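Local coordinates for signal recognition particle 19 kDa protein (Pyrococcus furiosus, PDB 3DLV), which probably binds 7S RNA directly and mediates attachment of SRP54 in the archaeal signal recognition particle, which targets nascent membrane proteins, at residues 8-13 and 20-25; 25-30 and 88-93. All coordinates share one frame; numbering follows the deposited sequence.

Contact 1. Residues 8-13 and 20-25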
ATOM      1  N   PRO A   8      -4.544   2.773  -0.668  1.00 18.08           N
ATOM      2  CA  PRO A   8      -3.798   1.913  -1.591  1.00 16.99           C
ATOM      3  C   PRO A   8      -3.431   2.581  -2.914  1.00 17.05           C
ATOM      4  O   PRO A   8      -2.364   2.288  -3.443  1.00 14.80           O
ATOM      5  CB  PRO A   8      -4.759   0.747  -1.841  1.00 18.05           C
ATOM      6  CG  PRO A   8      -5.602   0.697  -0.612  1.00 20.83           C
ATOM      7  CD  PRO A   8      -5.771   2.123  -0.178  1.00 22.11           C
ATOM      8  N   SER A   9      -4.290   3.455  -3.435  1.00 16.94           N
ATOM      9  CA  SER A   9      -4.005   4.122  -4.705  1.00 16.01           C
ATOM     10  C   SER A   9      -2.713   4.931  -4.655  1.00 15.91           C
ATOM     11  O   SER A   9      -2.044   5.090  -5.673  1.00  8.48           O
ATOM     12  CB  SER A   9      -5.166   5.026  -5.125  1.00 16.62           C
ATOM     13  OG  SER A   9      -6.275   4.249  -5.530  1.00 20.09           O
ATOM     14  N   GLU A  10      -2.368   5.435  -3.470  1.00 12.94           N
ATOM     15  CA  GLU A  10      -1.168   6.250  -3.284  1.00 14.79           C
ATOM     16  C   GLU A  10       0.132   5.556  -3.687  1.00 14.66           C
ATOM     17  O   GLU A  10       1.105   6.218  -4.041  1.00 18.08           O
ATOM     18  CB  GLU A  10      -1.066   6.740  -1.828  1.00 12.80           C
ATOM     19  CG  GLU A  10      -2.068   7.831  -1.485  1.00 19.43           C
ATOM     20  CD  GLU A  10      -2.226   8.052   0.010  1.00 28.83           C
ATOM     21  OE1 GLU A  10      -1.876   7.146   0.795  1.00 18.23           O
ATOM     22  OE2 GLU A  10      -2.727   9.133   0.398  1.00 27.64           O
ATOM     23  N   LEU A  11       0.160   4.230  -3.632  1.00 12.64           N
ATOM     24  CA  LEU A  11       1.389   3.511  -3.977  1.00 14.97           C
ATOM     25  C   LEU A  11       1.170   2.486  -5.090  1.00 16.56           C
ATOM     26  O   LEU A  11       1.904   1.510  -5.204  1.00 17.74           O
ATOM     27  CB  LEU A  11       2.016   2.857  -2.740  1.00 21.00           C
ATOM     28  CG  LEU A  11       1.191   1.873  -1.915  1.00 14.83           C
ATOM     29  CD1 LEU A  11       2.081   0.751  -1.384  1.00 33.56           C
ATOM     30  CD2 LEU A  11       0.468   2.568  -0.768  1.00 16.26           C
ATOM     31  N   ASP A  12       0.157   2.729  -5.915  1.00  9.61           N
ATOM     32  CA  ASP A  12      -0.231   1.791  -6.960  1.00  8.60           C
ATOM     33  C   ASP A  12       0.379   2.197  -8.302  1.00 12.48           C
ATOM     34  O   ASP A  12       0.047   3.253  -8.861  1.00 14.58           O
ATOM     35  CB  ASP A  12      -1.759   1.715  -7.049  1.00 11.28           C
ATOM     36  CG  ASP A  12      -2.246   0.622  -7.997  1.00 20.02           C
ATOM     37  OD1 ASP A  12      -1.420   0.034  -8.731  1.00 16.26           O
ATOM     38  OD2 ASP A  12      -3.465   0.351  -8.004  1.00 21.54           O
ATOM     39  N   SER A  13       1.275   1.350  -8.812  1.00 15.04           N
ATOM     40  CA  SER A  13       2.049   1.662 -10.011  1.00 18.92           C
ATOM     41  C   SER A  13       1.203   1.654 -11.275  1.00 15.88           C
ATOM     42  O   SER A  13       1.643   2.134 -12.319  1.00 16.19           O
ATOM     43  CB  SER A  13       3.224   0.686 -10.167  1.00 12.70           C
ATOM     44  OG  SER A  13       2.764  -0.651 -10.228  1.00 15.06           O
ATOM     45  N   GLY A  20      -4.014   9.694  -8.259  1.00 13.79           N
ATOM     46  CA  GLY A  20      -3.760   9.485  -6.844  1.00 21.09           C
ATOM     47  C   GLY A  20      -2.417   8.933  -6.424  1.00 15.60           C
ATOM     48  O   GLY A  20      -2.084   8.974  -5.243  1.00 13.70           O
ATOM     49  N   ARG A  21      -1.642   8.401  -7.363  1.00 13.67           N
ATOM     50  CA  ARG A  21      -0.348   7.847  -6.993  1.00 14.14           C
ATOM     51  C   ARG A  21       0.578   8.951  -6.483  1.00 17.96           C
ATOM     52  O   ARG A  21       0.715   9.997  -7.122  1.00 18.63           O
ATOM     53  CB  ARG A  21       0.292   7.078  -8.161  1.00  9.75           C
ATOM     54  CG  ARG A  21       1.692   6.550  -7.843  1.00 12.83           C
ATOM     55  CD  ARG A  21       2.228   5.649  -8.938  1.00 14.65           C
ATOM     56  NE  ARG A  21       2.153   6.274 -10.253  1.00 16.99           N
ATOM     57  CZ  ARG A  21       3.044   7.127 -10.735  1.00 20.01           C
ATOM     58  NH1 ARG A  21       4.100   7.469 -10.010  1.00 23.00           N
ATOM     59  NH2 ARG A  21       2.879   7.643 -11.946  1.00 29.45           N
ATOM     60  N   ILE A  22       1.193   8.707  -5.325  1.00 13.88           N
ATOM     61  CA  ILE A  22       2.155   9.618  -4.714  1.00 20.14           C
ATOM     62  C   ILE A  22       3.583   9.093  -4.880  1.00 22.56           C
ATOM     63  O   ILE A  22       4.518   9.860  -5.103  1.00 34.82           O
ATOM     64  CB  ILE A  22       1.896   9.740  -3.197  1.00 24.35           C
ATOM     65  CG1 ILE A  22       0.578  10.459  -2.921  1.00 31.41           C
ATOM     66  CG2 ILE A  22       3.054  10.442  -2.503  1.00 46.16           C
ATOM     67  CD1 ILE A  22       0.278  10.600  -1.433  1.00 24.13           C
ATOM     68  N   VAL A  23       3.737   7.778  -4.761  1.00 16.86           N
ATOM     69  CA  VAL A  23       5.046   7.124  -4.759  1.00 20.27           C
ATOM     70  C   VAL A  23       5.644   7.076  -6.167  1.00 26.88           C
ATOM     71  O   VAL A  23       4.930   6.833  -7.139  1.00 19.42           O
ATOM     72  CB  VAL A  23       4.933   5.695  -4.184  1.00 22.94           C
ATOM     73  CG1 VAL A  23       6.255   4.967  -4.260  1.00 19.51           C
ATOM     74  CG2 VAL A  23       4.433   5.743  -2.747  1.00 31.35           C
ATOM     75  N   PRO A  24       6.962   7.325  -6.285  1.00 23.88           N
ATOM     76  CA  PRO A  24       7.616   7.290  -7.601  1.00 23.93           C
ATOM     77  C   PRO A  24       7.297   6.004  -8.354  1.00 18.67           C
ATOM     78  O   PRO A  24       7.217   4.948  -7.742  1.00 21.57           O
ATOM     79  CB  PRO A  24       9.106   7.335  -7.245  1.00 24.34           C
ATOM     80  CG  PRO A  24       9.151   8.087  -5.956  1.00 27.13           C
ATOM     81  CD  PRO A  24       7.897   7.703  -5.210  1.00 21.38           C
ATOM     82  N   ARG A  25       7.141   6.092  -9.672  1.00 16.51           N
ATOM     83  CA  ARG A  25       6.695   4.956 -10.475  1.00 17.23           C
ATOM     84  C   ARG A  25       7.496   3.670 -10.255  1.00 23.06           C
ATOM     85  O   ARG A  25       6.927   2.582 -10.188  1.00 25.90           O
ATOM     86  CB  ARG A  25       6.687   5.326 -11.964  1.00 35.55           C
ATOM     87  CG  ARG A  25       8.063   5.655 -12.526  1.00 50.83           C
ATOM     88  CD  ARG A  25       7.991   6.020 -14.000  1.00 78.27           C
ATOM     89  NE  ARG A  25       7.337   7.307 -14.212  1.00 56.28           N
ATOM     90  CZ  ARG A  25       7.981   8.441 -14.472  1.00 87.21           C
ATOM     91  NH1 ARG A  25       9.306   8.451 -14.561  1.00 67.19           N
ATOM     92  NH2 ARG A  25       7.301   9.564 -14.648  1.00 86.34           N
TER
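The carbonyl oxygen of E10 is the fixed point around which 20-25 turns, because it accepts two successive amides. V23 N lies 3.1 Å from E10 O and meets it almost in line with the C=O bond (175°). I22 N, 2.8 Å from E10 O, comes in from the flank of the same carbonyl, tilted from its plane. Both N-H groups point nearly straight at the oxygen, so this buried acceptor is gripped from two directions. Packing is closest beside it. G20 O takes a CA-H...O contact from E10 CA at 3.5 Å, and G20 has a positive phi (131°), a conformation in which a CB would crowd the preceding carbonyl oxygen. The aliphatic stems of E10 and I22 run alongside each other in the same direction, with I22 CD1 3.6 Å from E10 CG. Beyond that stem the E10 carboxylate is held by K81 and by the backbone N of W7. On the inner side V23 CG2 rests on L11 CB at 3.8 Å, while the rest of L11 leads off to helices 34-43 and 81-100.

Toward S13 and R25 the contact thins out. Between S13 and R25 the nearest atoms, S13 CB and R25 O, are 4.2 Å apart, and the exposed R25 side chain leads away. R21 bridges the two regimes: its CD passes 3.2 Å from D12 O, and the bend at chi3 (52°) turns NH1 back onto V23 O within its own segment, with V23 O close to the guanidinium plane. R21 NE is hydrogen-bonded to L15 O. This compact, backbone-pinned loop between strand 3-6 and helix 34-43 belongs to the beta-alpha-beta-beta-alpha fold of SRP19 and, as in related SRP19 proteins, probably contributes to RNA binding.

Contact 2. Residues 25-30 and 88-93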
ATOM      1  N   ARG A  25       7.141   6.092  -9.672  1.00 16.51           N
ATOM      2  CA  ARG A  25       6.695   4.956 -10.475  1.00 17.23           C
ATOM      3  C   ARG A  25       7.496   3.670 -10.255  1.00 23.06           C
ATOM      4  O   ARG A  25       6.927   2.582 -10.188  1.00 25.90           O
ATOM      5  CB  ARG A  25       6.687   5.326 -11.964  1.00 35.55           C
ATOM      6  CG  ARG A  25       8.063   5.655 -12.526  1.00 50.83           C
ATOM      7  CD  ARG A  25       7.991   6.020 -14.000  1.00 78.27           C
ATOM      8  NE  ARG A  25       7.337   7.307 -14.212  1.00 56.28           N
ATOM      9  CZ  ARG A  25       7.981   8.441 -14.472  1.00 87.21           C
ATOM     10  NH1 ARG A  25       9.306   8.451 -14.561  1.00 67.19           N
ATOM     11  NH2 ARG A  25       7.301   9.564 -14.648  1.00 86.34           N
ATOM     12  N   SER A  26       8.813   3.798 -10.132  1.00 22.48           N
ATOM     13  CA  SER A  26       9.679   2.631 -10.048  1.00 27.17           C
ATOM     14  C   SER A  26       9.612   1.942  -8.687  1.00 32.28           C
ATOM     15  O   SER A  26      10.001   0.783  -8.558  1.00 30.44           O
ATOM     16  CB  SER A  26      11.123   3.014 -10.376  1.00 27.23           C
ATOM     17  OG  SER A  26      11.605   4.001  -9.480  1.00 30.59           O
ATOM     18  N   ILE A  27       9.121   2.659  -7.681  1.00 24.58           N
ATOM     19  CA  ILE A  27       9.016   2.118  -6.327  1.00 21.99           C
ATOM     20  C   ILE A  27       7.625   1.527  -6.091  1.00 15.39           C
ATOM     21  O   ILE A  27       7.470   0.528  -5.395  1.00 15.88           O
ATOM     22  CB  ILE A  27       9.326   3.204  -5.273  1.00 25.72           C
ATOM     23  CG1 ILE A  27      10.764   3.710  -5.442  1.00 15.84           C
ATOM     24  CG2 ILE A  27       9.100   2.681  -3.861  1.00 21.36           C
ATOM     25  CD1 ILE A  27      11.045   4.969  -4.660  1.00 33.05           C
ATOM     26  N   ALA A  28       6.621   2.131  -6.718  1.00 21.90           N
ATOM     27  CA  ALA A  28       5.233   1.687  -6.582  1.00 19.72           C
ATOM     28  C   ALA A  28       5.015   0.235  -7.023  1.00 16.76           C
ATOM     29  O   ALA A  28       5.731  -0.287  -7.879  1.00 20.36           O
ATOM     30  CB  ALA A  28       4.306   2.628  -7.355  1.00 14.44           C
ATOM     31  N   VAL A  29       4.013  -0.414  -6.440  1.00 19.87           N
ATOM     32  CA  VAL A  29       3.687  -1.790  -6.807  1.00 17.27           C
ATOM     33  C   VAL A  29       2.305  -1.870  -7.452  1.00 16.79           C
ATOM     34  O   VAL A  29       1.435  -1.029  -7.201  1.00 16.33           O
ATOM     35  CB  VAL A  29       3.738  -2.744  -5.591  1.00 23.29           C
ATOM     36  CG1 VAL A  29       5.170  -2.915  -5.087  1.00 19.94           C
ATOM     37  CG2 VAL A  29       2.829  -2.239  -4.480  1.00 17.08           C
ATOM     38  N   GLU A  30       2.111  -2.886  -8.286  1.00 18.01           N
ATOM     39  CA  GLU A  30       0.831  -3.080  -8.954  1.00 19.77           C
ATOM     40  C   GLU A  30      -0.246  -3.616  -8.009  1.00 14.64           C
ATOM     41  O   GLU A  30      -0.040  -4.620  -7.326  1.00 21.46           O
ATOM     42  CB  GLU A  30       0.993  -4.029 -10.142  1.00 26.64           C
ATOM     43  CG  GLU A  30      -0.321  -4.355 -10.829  1.00 33.12           C
ATOM     44  CD  GLU A  30      -0.151  -5.246 -12.037  1.00 61.39           C
ATOM     45  OE1 GLU A  30       0.999  -5.630 -12.337  1.00 50.32           O
ATOM     46  OE2 GLU A  30      -1.171  -5.563 -12.683  1.00 59.53           O
ATOM     47  N   ILE A  88       6.793   0.992   2.633  1.00 12.04           N
ATOM     48  CA  ILE A  88       5.682   0.063   2.512  1.00  9.81           C
ATOM     49  C   ILE A  88       5.680  -0.601   1.126  1.00 11.35           C
ATOM     50  O   ILE A  88       5.593  -1.824   1.008  1.00 11.06           O
ATOM     51  CB  ILE A  88       4.337   0.784   2.784  1.00 11.63           C
ATOM     52  CG1 ILE A  88       4.213   1.116   4.274  1.00 11.37           C
ATOM     53  CG2 ILE A  88       3.165  -0.074   2.330  1.00 15.26           C
ATOM     54  CD1 ILE A  88       2.973   1.922   4.641  1.00 10.79           C
ATOM     55  N   ALA A  89       5.803   0.212   0.084  1.00 10.61           N
ATOM     56  CA  ALA A  89       5.898  -0.294  -1.287  1.00 10.33           C
ATOM     57  C   ALA A  89       7.049  -1.291  -1.491  1.00 15.36           C
ATOM     58  O   ALA A  89       6.879  -2.329  -2.139  1.00 10.76           O
ATOM     59  CB  ALA A  89       6.024   0.864  -2.255  1.00 11.17           C
ATOM     60  N   GLN A  90       8.221  -0.969  -0.951  1.00 11.84           N
ATOM     61  CA  GLN A  90       9.374  -1.865  -1.043  1.00 14.41           C
ATOM     62  C   GLN A  90       9.128  -3.174  -0.293  1.00 18.43           C
ATOM     63  O   GLN A  90       9.465  -4.260  -0.784  1.00 17.09           O
ATOM     64  CB  GLN A  90      10.638  -1.162  -0.530  1.00 17.69           C
ATOM     65  CG  GLN A  90      11.047   0.038  -1.403  1.00 18.04           C
ATOM     66  CD  GLN A  90      12.120   0.910  -0.770  1.00 30.09           C
ATOM     67  OE1 GLN A  90      12.183   1.059   0.450  1.00 29.63           O
ATOM     68  NE2 GLN A  90      12.964   1.500  -1.606  1.00 28.15           N
ATOM     69  N   LYS A  91       8.533  -3.079   0.892  1.00 14.20           N
ATOM     70  CA  LYS A  91       8.229  -4.283   1.666  1.00  9.80           C
ATOM     71  C   LYS A  91       7.250  -5.211   0.921  1.00 12.91           C
ATOM     72  O   LYS A  91       7.437  -6.429   0.899  1.00 15.19           O
ATOM     73  CB  LYS A  91       7.715  -3.912   3.062  1.00 16.03           C
ATOM     74  CG  LYS A  91       7.752  -5.050   4.054  1.00 27.79           C
ATOM     75  CD  LYS A  91       9.135  -5.676   4.118  1.00 26.26           C
ATOM     76  CE  LYS A  91      10.117  -4.802   4.874  1.00 30.74           C
ATOM     77  NZ  LYS A  91      11.464  -5.436   4.970  1.00 47.77           N
ATOM     78  N   ILE A  92       6.229  -4.637   0.289  1.00 13.17           N
ATOM     79  CA  ILE A  92       5.259  -5.429  -0.470  1.00 13.23           C
ATOM     80  C   ILE A  92       5.924  -6.144  -1.644  1.00 13.04           C
ATOM     81  O   ILE A  92       5.682  -7.328  -1.870  1.00 13.47           O
ATOM     82  CB  ILE A  92       4.065  -4.570  -0.960  1.00 14.04           C
ATOM     83  CG1 ILE A  92       3.238  -4.102   0.239  1.00  8.07           C
ATOM     84  CG2 ILE A  92       3.190  -5.357  -1.923  1.00 10.26           C
ATOM     85  CD1 ILE A  92       2.060  -3.212  -0.104  1.00 12.73           C
ATOM     86  N   ARG A  93       6.783  -5.437  -2.374  1.00 14.69           N
ATOM     87  CA  ARG A  93       7.507  -6.068  -3.473  1.00 17.91           C
ATOM     88  C   ARG A  93       8.303  -7.260  -2.948  1.00 22.60           C
ATOM     89  O   ARG A  93       8.342  -8.333  -3.566  1.00 17.16           O
ATOM     90  CB  ARG A  93       8.437  -5.066  -4.154  1.00 18.20           C
ATOM     91  CG  ARG A  93       9.387  -5.703  -5.164  1.00 22.44           C
ATOM     92  CD  ARG A  93      10.139  -4.646  -5.974  1.00 25.79           C
ATOM     93  NE  ARG A  93       9.261  -3.893  -6.872  1.00 28.91           N
ATOM     94  CZ  ARG A  93       8.792  -2.675  -6.618  1.00 31.53           C
ATOM     95  NH1 ARG A  93       9.111  -2.058  -5.487  1.00 21.89           N
ATOM     96  NH2 ARG A  93       8.001  -2.075  -7.497  1.00 29.42           N
TER
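R93 reaches from helix 81-100 to the main-chain carbonyls of 25-30. Its strongest bond runs from NH1 to I27 O, 3.1 Å with 159° at the hydrogen; the oxygen lies in the guanidinium plane, whereas the donor is tilted from the I27 carbonyl plane. NH2 adds two weak bonds, to A28 O at 2.9 Å but poorly aligned (129°), and to I27 O at 3.4 Å. With CG anti to the backbone N (chi1 171°) and the chain bent at chi3, the guanidinium turns its edge to both oxygens.

V29 CG1 lies over one face of that group, 3.7 Å above its plane and displaced toward the rim. An alanine in place of R93 would probably leave I27 O and A28 O without these donors and V29 CG1 without the flat group it packs against. Farther along, V29 CG2 meets I92 CG2 at 4.0 Å, the two side chains crossing at about a right angle. A89 CB packs against I27, 3.5 Å from I27 O and 3.9 Å from I27 CG2, which also touches Q90 CG at the more exposed border. R96 repeats the theme by binding E30 O.

Since within this contact the arginine's acceptors are backbone oxygens, the polar grip depends on the path of the loop, and side-chain identity enters through the apolar packing.

Overall arrangement
Contacts 1 and 2 follow one another along the chain, share R25, and have centres about 9 Å apart. They are joined directly through V29: its N lies 3.1 Å from L11 O and its O 2.9 Å from S13 N, both probable hydrogen bonds. Thus 25-30, while braced on helix 81-100, also runs alongside 8-13. L11 ties the two by packing as well, since its side chain touches A89, the residue that supports I27 in contact 2. Each contact centre is about 8 Å from the centre of the chain. Contact 1 holds the long loop before helix 34-43 together and contact 2 fastens it to helix 81-100; the loop is probably part of the 7S RNA-binding surface.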